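Local coordinates for 3-keto-5-aminohexanoate cleavage protein (Archaeoglobus fulgidus, PDB 3LOT) that probably cleaves 3-keto-5-aminohexanoate as a zinc-dependent member of the beta-keto acid cleavage enzyme family, at residues G179-T184 / L199-G204; R269-L272 / A277-V280. One frame throughout, in Å; residues are numbered along the deposited sequence.

Contact 1: G179-T184 / L199-G204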
# COMPACT_ATOMS: atom_id res chain seq x y z
N GLY D 179 -1.01 -6.50 -14.09
CA GLY D 179 -1.76 -6.39 -15.35
C GLY D 179 -2.57 -7.63 -15.67
O GLY D 179 -3.59 -7.57 -16.35
N GLN D 180 -2.08 -8.77 -15.23
CA GLN D 180 -2.76 -10.06 -15.44
C GLN D 180 -3.97 -10.26 -14.53
O GLN D 180 -4.94 -10.97 -14.88
CB GLN D 180 -1.75 -11.21 -15.27
CG GLN D 180 -0.62 -11.16 -16.34
CD GLN D 180 0.20 -12.43 -16.44
OE1 GLN D 180 -0.00 -13.41 -15.72
NE2 GLN D 180 1.17 -12.41 -17.35
N ILE D 181 -3.96 -9.62 -13.36
CA ILE D 181 -5.19 -9.56 -12.55
C ILE D 181 -6.21 -8.65 -13.26
O ILE D 181 -7.40 -8.96 -13.34
CB ILE D 181 -4.92 -9.08 -11.14
CG1 ILE D 181 -3.79 -9.95 -10.50
CG2 ILE D 181 -6.22 -9.07 -10.36
CD1 ILE D 181 -3.59 -9.75 -8.96
N TYR D 182 -5.73 -7.54 -13.80
CA TYR D 182 -6.54 -6.68 -14.64
C TYR D 182 -7.11 -7.46 -15.81
O TYR D 182 -8.31 -7.31 -16.10
CB TYR D 182 -5.78 -5.44 -15.11
CG TYR D 182 -5.90 -4.24 -14.16
CD1 TYR D 182 -7.02 -3.36 -14.22
CD2 TYR D 182 -4.96 -4.02 -13.20
CE1 TYR D 182 -7.15 -2.29 -13.36
CE2 TYR D 182 -5.08 -2.97 -12.32
CZ TYR D 182 -6.16 -2.08 -12.42
OH TYR D 182 -6.24 -1.00 -11.56
N ASN D 183 -6.25 -8.25 -16.47
CA ASN D 183 -6.74 -9.11 -17.56
C ASN D 183 -7.85 -10.06 -17.05
O ASN D 183 -8.89 -10.25 -17.72
CB ASN D 183 -5.62 -9.94 -18.21
CG ASN D 183 -4.55 -9.10 -18.94
OD1 ASN D 183 -4.65 -7.87 -19.08
ND2 ASN D 183 -3.45 -9.80 -19.37
N THR D 184 -7.61 -10.66 -15.87
CA THR D 184 -8.58 -11.56 -15.25
C THR D 184 -9.95 -10.90 -14.99
O THR D 184 -11.01 -11.48 -15.33
CB THR D 184 -7.99 -12.19 -13.99
OG1 THR D 184 -6.80 -12.91 -14.36
CG2 THR D 184 -9.02 -13.10 -13.29
N LEU D 199 -7.72 -18.10 -8.47
CA LEU D 199 -6.51 -17.42 -8.93
C LEU D 199 -5.27 -17.98 -8.24
O LEU D 199 -5.30 -18.34 -7.07
CB LEU D 199 -6.53 -15.89 -8.63
CG LEU D 199 -7.67 -14.92 -8.98
CD1 LEU D 199 -7.15 -13.48 -9.29
CD2 LEU D 199 -8.51 -15.40 -10.10
N GLN D 200 -4.16 -17.98 -8.94
CA GLN D 200 -2.91 -18.28 -8.33
C GLN D 200 -1.92 -17.17 -8.65
O GLN D 200 -1.73 -16.78 -9.80
CB GLN D 200 -2.45 -19.61 -8.82
CG GLN D 200 -1.12 -20.08 -8.25
CD GLN D 200 -1.18 -21.54 -7.96
OE1 GLN D 200 -1.15 -21.95 -6.82
NE2 GLN D 200 -1.37 -22.34 -9.01
N PHE D 201 -1.31 -16.65 -7.62
CA PHE D 201 -0.40 -15.54 -7.75
C PHE D 201 1.00 -16.15 -7.77
O PHE D 201 1.32 -16.92 -6.87
CB PHE D 201 -0.54 -14.62 -6.56
CG PHE D 201 -1.92 -14.03 -6.36
CD1 PHE D 201 -2.72 -13.68 -7.42
CD2 PHE D 201 -2.38 -13.74 -5.08
CE1 PHE D 201 -3.95 -13.08 -7.20
CE2 PHE D 201 -3.62 -13.15 -4.88
CZ PHE D 201 -4.40 -12.84 -5.94
N ILE D 202 1.78 -15.88 -8.83
CA ILE D 202 3.11 -16.49 -9.01
C ILE D 202 4.19 -15.41 -8.94
O ILE D 202 4.22 -14.47 -9.75
CB ILE D 202 3.21 -17.28 -10.30
CG1 ILE D 202 2.04 -18.32 -10.37
CG2 ILE D 202 4.58 -18.00 -10.40
CD1 ILE D 202 2.20 -19.43 -11.43
N HIS D 203 5.07 -15.55 -7.98
CA HIS D 203 6.05 -14.50 -7.64
C HIS D 203 7.45 -14.98 -7.91
O HIS D 203 7.84 -16.05 -7.45
CB HIS D 203 5.86 -14.10 -6.16
CG HIS D 203 4.61 -13.30 -5.92
ND1 HIS D 203 4.61 -11.92 -5.82
CD2 HIS D 203 3.31 -13.68 -5.80
CE1 HIS D 203 3.37 -11.49 -5.63
NE2 HIS D 203 2.56 -12.54 -5.63
N GLY D 204 8.21 -14.16 -8.62
CA GLY D 204 9.64 -14.34 -8.77
C GLY D 204 10.10 -14.77 -10.15
O GLY D 204 11.23 -15.17 -10.30
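A buried, apolar helix-on-strand contact joins Ile181 and Thr184 of helix 178-189 to Leu199 and Phe201 of strand 197-203. Ile181 and Phe201 cross at about a right angle, and the CD1 methyl of Ile181 lies 3.8 Å from CE1 of the Phe201 ring, an oblique approach. One helical turn on, Thr184 meets Leu199 tip to tip, its CG2 being 4.0 Å from Leu199 CD2. The methyl can face the strand because CG2 stands anti to the backbone N, which sets OG1 beside that N (chi1 -59°). From there the hydroxyl turns back into its own helix and donates to Gln180 O at 2.7 Å from OG1, tilted 20° from the carbonyl plane. The same carbonyl takes Thr184 N, so two donors grip it. These elements belong to a beta-alpha-beta unit of the TIM barrel, in which helix 178-189 connects the parallel neighbours 170-175 and 197-203. Leu173 touches both Thr184 and Leu199, while Met219 of helix 213-226 packs on Ile181. Beyond the contact, the Phe201 ring meets that of Trp234, their planes at about 30°.

Contact 2: R269-L272 / A277-V280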
# COMPACT_ATOMS: atom_id res chain seq x y z
N ARG D 269 18.20 -23.07 2.62
CA ARG D 269 19.27 -22.34 1.97
C ARG D 269 20.36 -23.33 1.67
O ARG D 269 20.93 -23.95 2.59
CB ARG D 269 19.83 -21.21 2.86
N GLY D 270 20.63 -23.50 0.37
CA GLY D 270 21.72 -24.33 -0.10
C GLY D 270 21.51 -25.81 0.08
O GLY D 270 22.47 -26.57 -0.04
N LYS D 271 20.29 -26.25 0.36
CA LYS D 271 20.07 -27.69 0.57
C LYS D 271 18.97 -28.23 -0.32
O LYS D 271 17.82 -27.86 -0.16
CB LYS D 271 19.75 -27.98 2.04
CG LYS D 271 19.85 -29.46 2.37
CD LYS D 271 19.21 -29.80 3.72
CE LYS D 271 19.46 -31.24 4.08
NZ LYS D 271 18.37 -31.75 4.96
N LEU D 272 19.32 -29.13 -1.24
CA LEU D 272 18.34 -29.63 -2.18
C LEU D 272 17.30 -30.42 -1.42
O LEU D 272 17.63 -31.17 -0.50
CB LEU D 272 18.98 -30.49 -3.27
CG LEU D 272 19.95 -29.74 -4.18
CD1 LEU D 272 20.63 -30.76 -5.12
CD2 LEU D 272 19.25 -28.62 -4.95
N ALA D 277 7.56 -34.55 -1.22
CA ALA D 277 6.94 -34.82 0.07
C ALA D 277 7.62 -34.03 1.16
O ALA D 277 6.98 -33.57 2.05
CB ALA D 277 6.95 -36.33 0.38
N GLU D 278 8.94 -33.85 1.08
CA GLU D 278 9.65 -33.10 2.10
C GLU D 278 9.18 -31.64 2.28
O GLU D 278 9.10 -31.13 3.40
CB GLU D 278 11.15 -33.12 1.79
CG GLU D 278 12.00 -32.82 2.96
CD GLU D 278 13.49 -32.65 2.59
OE1 GLU D 278 13.85 -32.60 1.40
OE2 GLU D 278 14.30 -32.53 3.52
N GLN D 279 8.92 -30.97 1.17
CA GLN D 279 8.40 -29.61 1.16
C GLN D 279 6.94 -29.59 1.62
O GLN D 279 6.52 -28.69 2.35
CB GLN D 279 8.51 -29.02 -0.25
CG GLN D 279 9.93 -28.68 -0.68
CD GLN D 279 10.01 -28.23 -2.15
OE1 GLN D 279 9.03 -28.31 -2.89
NE2 GLN D 279 11.17 -27.74 -2.56
N VAL D 280 6.15 -30.55 1.17
CA VAL D 280 4.76 -30.65 1.65
C VAL D 280 4.70 -30.84 3.17
O VAL D 280 3.95 -30.15 3.83
CB VAL D 280 3.97 -31.75 0.94
CG1 VAL D 280 2.57 -31.91 1.58
CG2 VAL D 280 3.89 -31.46 -0.54
O HOH W 1 16.84 -32.60 1.80
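Glu278 OE1 is gripped by two partners: the backbone N of Lys274, in the link between the two segments, and water 1, whose oxygen lies 3.0 Å from OE1. The water also stands 2.8 Å from Leu272 O and so bridges the carboxylate to the end of the short strand 271-272. The angle at the water between Leu272 O and Glu278 OE1 is about 100°, a comfortable opening for a molecule serving both. The geometry fits the water as donor in both bonds, but further acceptors compete for its two protons, so the two bonds may not both be made at once. Direct contact is slight, burying 53 Å² over both sides; Leu272 O and Glu278 OE1, both acceptors and 4.5 Å apart, are joined through the water. Glu278 reaches the water with an extended chain, CG roughly anti to the backbone N (chi1 -160°). In the TIM-barrel fold this is the connection that follows strand 256-259 and leads into helix 276-289, with Glu278 in the helix's first turn. Its own N donates to Ser275 OG, just ahead of the helix. Lys271, also extended, brings NZ to 4.4 Å from Glu278 OE2, beyond a salt bridge, so any attraction there is probably modest; the same ammonium has a long, weak ion pair with Glu268. The CA-CB bond of Leu272 points away from the helix, and its side chain packs on Tyr266. On the next helical residue, Gln279 NE2 donates to the carbonyls of Ser264 and Tyr266, tying the helix to an earlier part of the same connection.

In the fold
The two contacts come in series along the chain, contact 1 closing before contact 2 opens, and both lie within one TIM barrel. Their centres are 26 Å apart and their nearest atoms about 12 Å, so they do not touch. Contact 1 is buried, between a barrel strand and the helix that precedes it; contact 2 is at the surface, where a connecting segment passes into helix 276-289. Parallel strand pairing relates them: strand 197-203 pairs with 232-238, which pairs with 256-259, the strand leading toward contact 2. Between that strand and contact 2 comes Glu262, which binds zinc with His50 and His52, yet neither contact forms the metal site.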